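Local coordinates for protein nicotinate-nucleotide--dimethylbenzimidazole phosphoribosyltransferase (Thermus thermophilus HB8, PDB 1WX1) that probably catalyses the transfer of the phosphoribosyl group of nicotinate mononucleotide to 5,6-dimethylbenzimidazole, giving alpha-ribazole 5'-phosphate for cobalamin biosynthesis, at residues 275-278 and 282-285; 247-250 and 254-257. All coordinates share one frame; numbering follows the deposited sequence.

Contact 1 (275-278 and 282-285)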
ATOM      1  N   GLY A 275       8.030   3.137   5.288  1.00 16.36           N
ATOM      2  CA  GLY A 275       7.153   2.118   4.740  1.00 15.48           C
ATOM      3  C   GLY A 275       5.744   2.148   5.302  1.00 16.94           C
ATOM      4  O   GLY A 275       4.767   2.118   4.553  1.00 17.46           O
ATOM      5  N   HIS A 276       5.623   2.205   6.623  1.00 16.71           N
ATOM      6  CA  HIS A 276       4.305   2.237   7.246  1.00 17.48           C
ATOM      7  C   HIS A 276       4.346   2.874   8.622  1.00 16.82           C
ATOM      8  O   HIS A 276       5.395   3.316   9.093  1.00 16.81           O
ATOM      9  CB  HIS A 276       3.742   0.818   7.384  1.00 17.18           C
ATOM     10  CG  HIS A 276       4.407   0.006   8.452  1.00 19.55           C
ATOM     11  ND1 HIS A 276       3.702  -0.778   9.335  1.00 20.15           N
ATOM     12  CD2 HIS A 276       5.717  -0.145   8.773  1.00 20.43           C
ATOM     13  CE1 HIS A 276       4.546  -1.379  10.161  1.00 22.95           C
ATOM     14  NE2 HIS A 276       5.772  -1.011   9.838  1.00 21.55           N
ATOM     15  N   LEU A 277       3.182   2.923   9.257  1.00 18.50           N
ATOM     16  CA  LEU A 277       3.063   3.465  10.602  1.00 19.36           C
ATOM     17  C   LEU A 277       2.645   2.300  11.487  1.00 19.68           C
ATOM     18  O   LEU A 277       1.549   1.754  11.337  1.00 19.79           O
ATOM     19  CB  LEU A 277       2.002   4.570  10.665  1.00 19.37           C
ATOM     20  CG  LEU A 277       1.797   5.164  12.069  1.00 20.66           C
ATOM     21  CD1 LEU A 277       3.096   5.784  12.569  1.00 19.31           C
ATOM     22  CD2 LEU A 277       0.683   6.202  12.035  1.00 23.29           C
ATOM     23  N   SER A 278       3.538   1.907  12.389  1.00 19.24           N
ATOM     24  CA  SER A 278       3.284   0.809  13.307  1.00 20.87           C
ATOM     25  C   SER A 278       2.273   1.232  14.360  1.00 21.31           C
ATOM     26  O   SER A 278       2.044   2.421  14.559  1.00 19.67           O
ATOM     27  CB  SER A 278       4.587   0.395  14.002  1.00 21.93           C
ATOM     28  OG  SER A 278       4.340  -0.557  15.020  1.00 25.86           O
ATOM     29  N   GLY A 282       5.393   4.943  20.023  1.00 21.96           N
ATOM     30  CA  GLY A 282       6.608   5.682  19.729  1.00 21.60           C
ATOM     31  C   GLY A 282       7.001   5.827  18.269  1.00 19.98           C
ATOM     32  O   GLY A 282       7.818   6.683  17.933  1.00 17.95           O
ATOM     33  N   HIS A 283       6.428   5.007  17.393  1.00 19.68           N
ATOM     34  CA  HIS A 283       6.764   5.069  15.972  1.00 19.45           C
ATOM     35  C   HIS A 283       6.443   6.441  15.366  1.00 19.68           C
ATOM     36  O   HIS A 283       7.233   7.027  14.637  1.00 17.62           O
ATOM     37  CB  HIS A 283       5.972   3.981  15.247  1.00 18.28           C
ATOM     38  CG  HIS A 283       6.636   3.668  13.932  1.00 17.90           C
ATOM     39  ND1 HIS A 283       5.969   3.174  12.859  1.00 17.95           N
ATOM     40  CD2 HIS A 283       7.983   3.816  13.586  1.00 17.67           C
ATOM     41  CE1 HIS A 283       6.894   3.029  11.891  1.00 17.42           C
ATOM     42  NE2 HIS A 283       8.109   3.406  12.298  1.00 17.55           N
ATOM     43  N   ARG A 284       5.265   6.979  15.663  1.00 20.59           N
ATOM     44  CA  ARG A 284       4.895   8.281  15.117  1.00 23.69           C
ATOM     45  C   ARG A 284       5.903   9.361  15.514  1.00 23.04           C
ATOM     46  O   ARG A 284       6.242  10.225  14.704  1.00 21.82           O
ATOM     47  CB  ARG A 284       3.489   8.690  15.575  1.00 28.33           C
ATOM     48  CG  ARG A 284       3.104  10.109  15.149  1.00 34.58           C
ATOM     49  CD  ARG A 284       3.131  10.291  13.627  1.00 39.30           C
ATOM     50  NE  ARG A 284       1.866   9.909  12.999  1.00 45.22           N
ATOM     51  CZ  ARG A 284       1.654   9.883  11.684  1.00 46.42           C
ATOM     52  NH1 ARG A 284       2.625  10.213  10.844  1.00 47.24           N
ATOM     53  NH2 ARG A 284       0.464   9.537  11.209  1.00 47.16           N
ATOM     54  N   HIS A 285       6.385   9.311  16.753  1.00 20.28           N
ATOM     55  CA  HIS A 285       7.355  10.292  17.224  1.00 21.58           C
ATOM     56  C   HIS A 285       8.645  10.213  16.424  1.00 21.23           C
ATOM     57  O   HIS A 285       9.245  11.236  16.091  1.00 18.55           O
ATOM     58  CB  HIS A 285       7.668  10.074  18.706  1.00 24.57           C
ATOM     59  CG  HIS A 285       6.506  10.337  19.608  1.00 29.58           C
ATOM     60  ND1 HIS A 285       5.927  11.582  19.729  1.00 33.65           N
ATOM     61  CD2 HIS A 285       5.810   9.515  20.430  1.00 30.66           C
ATOM     62  CE1 HIS A 285       4.924  11.517  20.587  1.00 35.31           C
ATOM     63  NE2 HIS A 285       4.832  10.273  21.026  1.00 34.41           N
TER
HETATM   64  O   HOH W   1       2.692   4.865  15.878  1.00 33.73           O

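Contact 2 (247-250 and 254-257)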
ATOM      1  N   LEU A 247      16.161   3.817   0.803  1.00 15.12           N
ATOM      2  CA  LEU A 247      16.101   2.996   2.010  1.00 15.34           C
ATOM      3  C   LEU A 247      14.688   3.026   2.577  1.00 15.66           C
ATOM      4  O   LEU A 247      14.094   4.094   2.703  1.00 16.14           O
ATOM      5  CB  LEU A 247      17.092   3.534   3.045  1.00 14.07           C
ATOM      6  CG  LEU A 247      18.499   3.782   2.489  1.00 15.69           C
ATOM      7  CD1 LEU A 247      19.359   4.454   3.548  1.00 17.10           C
ATOM      8  CD2 LEU A 247      19.118   2.466   2.037  1.00 16.49           C
ATOM      9  N   VAL A 248      14.159   1.859   2.935  1.00 12.84           N
ATOM     10  CA  VAL A 248      12.800   1.779   3.458  1.00 13.90           C
ATOM     11  C   VAL A 248      12.750   1.398   4.936  1.00 15.84           C
ATOM     12  O   VAL A 248      13.354   0.410   5.365  1.00 15.26           O
ATOM     13  CB  VAL A 248      11.966   0.754   2.657  1.00 14.66           C
ATOM     14  CG1 VAL A 248      10.497   0.863   3.044  1.00 12.45           C
ATOM     15  CG2 VAL A 248      12.155   0.985   1.161  1.00 15.30           C
ATOM     16  N   LEU A 249      12.021   2.196   5.707  1.00 14.91           N
ATOM     17  CA  LEU A 249      11.869   1.969   7.141  1.00 16.08           C
ATOM     18  C   LEU A 249      10.734   1.009   7.435  1.00 15.88           C
ATOM     19  O   LEU A 249       9.724   0.991   6.726  1.00 16.52           O
ATOM     20  CB  LEU A 249      11.559   3.286   7.866  1.00 13.83           C
ATOM     21  CG  LEU A 249      12.609   4.394   7.851  1.00 15.44           C
ATOM     22  CD1 LEU A 249      12.041   5.628   8.550  1.00 16.55           C
ATOM     23  CD2 LEU A 249      13.878   3.910   8.545  1.00 15.99           C
ATOM     24  N   ASP A 250      10.911   0.208   8.481  1.00 14.71           N
ATOM     25  CA  ASP A 250       9.876  -0.711   8.913  1.00 16.43           C
ATOM     26  C   ASP A 250       9.241  -0.112  10.172  1.00 17.06           C
ATOM     27  O   ASP A 250       8.866   1.064  10.180  1.00 17.71           O
ATOM     28  CB  ASP A 250      10.451  -2.103   9.213  1.00 14.82           C
ATOM     29  CG  ASP A 250       9.364  -3.120   9.529  1.00 20.46           C
ATOM     30  OD1 ASP A 250       8.323  -3.084   8.844  1.00 22.05           O
ATOM     31  OD2 ASP A 250       9.545  -3.952  10.450  1.00 18.66           O
ATOM     32  N   VAL A 254      13.165  -1.036  14.096  1.00 12.07           N
ATOM     33  CA  VAL A 254      13.950  -0.751  12.894  1.00 13.32           C
ATOM     34  C   VAL A 254      14.192   0.749  12.748  1.00 13.83           C
ATOM     35  O   VAL A 254      15.290   1.185  12.415  1.00 14.60           O
ATOM     36  CB  VAL A 254      13.247  -1.289  11.618  1.00 14.48           C
ATOM     37  CG1 VAL A 254      13.883  -0.681  10.362  1.00 15.17           C
ATOM     38  CG2 VAL A 254      13.369  -2.816  11.577  1.00 12.90           C
ATOM     39  N   THR A 255      13.159   1.540  13.007  1.00 13.46           N
ATOM     40  CA  THR A 255      13.280   2.982  12.892  1.00 13.84           C
ATOM     41  C   THR A 255      14.198   3.536  13.974  1.00 14.99           C
ATOM     42  O   THR A 255      14.835   4.560  13.777  1.00 15.42           O
ATOM     43  CB  THR A 255      11.886   3.642  12.938  1.00 13.93           C
ATOM     44  OG1 THR A 255      11.092   3.095  11.879  1.00 13.66           O
ATOM     45  CG2 THR A 255      11.988   5.156  12.730  1.00 13.59           C
ATOM     46  N   ALA A 256      14.279   2.856  15.117  1.00 16.37           N
ATOM     47  CA  ALA A 256      15.186   3.302  16.174  1.00 15.67           C
ATOM     48  C   ALA A 256      16.607   3.128  15.627  1.00 15.98           C
ATOM     49  O   ALA A 256      17.488   3.953  15.870  1.00 15.20           O
ATOM     50  CB  ALA A 256      14.993   2.461  17.440  1.00 13.36           C
ATOM     51  N   GLY A 257      16.823   2.039  14.890  1.00 16.76           N
ATOM     52  CA  GLY A 257      18.130   1.798  14.303  1.00 14.10           C
ATOM     53  C   GLY A 257      18.447   2.879  13.277  1.00 14.82           C
ATOM     54  O   GLY A 257      19.578   3.351  13.179  1.00 15.05           O
TER
HETATM   55  O   HOH W   2      10.470  -2.680  13.275  1.00 15.37           O

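Contact 1 (275-278 and 282-285)
His283, in the first turn of helix 281-290, turns its imidazole back onto the loop 275-278. Its ND1 accepts a hydrogen bond from Ser278 N at 2.8 Å; the bond is nearly straight (169°), and the donor sits only 12° out of the ring plane. The CB of Ser278 packs 3.3 Å from the same ND1, while His283 CE1 lies 3.2 Å from the carbonyl O of His276, which approaches the ring obliquely. The His276 side chain is itself about 9 Å from that of Glu304, the predicted proton acceptor. With CG anti to the backbone N (chi1 -159°), the imidazole of His283 extends from the helix to the loop and on to Thr255 OG1, which hydrogen-bonds NE2. Gripped at both nitrogens, the ring has its rotation fixed. The hydroxyl of Ser278 turns instead to Glu280 N, just ahead of the helix. One residue on, Arg284 crosses Leu277 at about a right angle. Bends at chi2 and chi3 bring its guanidinium back beside the leucine, whose CD2 lies over one face, 3.4 Å from NH2. A water held by Ser278 O at 2.9 Å also reaches Arg284 N, though weakly. The contact ties the loop after strand 272-274 to the first turn of the helix that follows it, a strand-to-helix connection of a parallel alpha/beta fold.

Contact 2 (247-250 and 254-257)
The carboxylate of Asp250 is the flat group in this contact, and Val254 meets it with a methyl: CG2 comes within 4.1 Å of OD2. The closer packing lies nearer the backbone, where the two side chains cross at about a right angle and their CB atoms stand 3.8 Å apart. The other methyl, CG1, anti to the backbone N of Val254 (chi1 166°), lies 3.6 Å from Asp250 N. That amide is buried with no hydrogen-bonding partner in the model, and a methyl packs against it. The same carboxylate is tied to the helix through a water, which donates to Asp250 OD2 at 3.2 Å and accepts from Val254 N at 3.3 Å. Its direct bonds go to the chain after Glu304: OD2 to Gly305 N, and OD1 to Ala308 N with a weak second bond to Gly307 N. These amides at and just before the start of helix 306-321 hold the carboxylate in place.

Thr255 continues the packing with its hydroxyl. OG1 hydrogen-bonds Gly251 O one turn back; it also packs 3.5 Å from Asp250 O and 4.0 Å from Leu249 CB. Around this packing, Val254 touches Ile233 and Tyr237 of helix 228-242 and Ala160 of strand 157-163, while Leu249 reaches Leu287 and Leu290 of helix 281-290. The contact joins the carboxyl end of strand 247-249 to the first turn of helix 252-264, the opening half of a beta-alpha-beta crossover. As is usual in parallel alpha/beta enzymes, this strand end faces the probable active site, with the Asp250 side chain about 6 Å from that of Glu304, the predicted proton acceptor.

Contact 2 precedes contact 1 along the chain, and their centres lie 10 Å apart. Together they mark successive strand-to-helix turns at the same end of the parallel sheet: strand 247-249 leads into helix 252-264, which crosses over to the neighbouring strand 272-274, and that strand, outermost in the sheet of this chain, leads into helix 281-290. Just past the end of strand 272-274, Gly275 N probably hydrogen-bonds Leu249 O, 3.1 Å away. The side chains also meet, His276 NE2 packing 3.4 Å from Asp250 OD1. Both turns therefore lie at the end of the sheet near Glu304, on the side of the predicted active site.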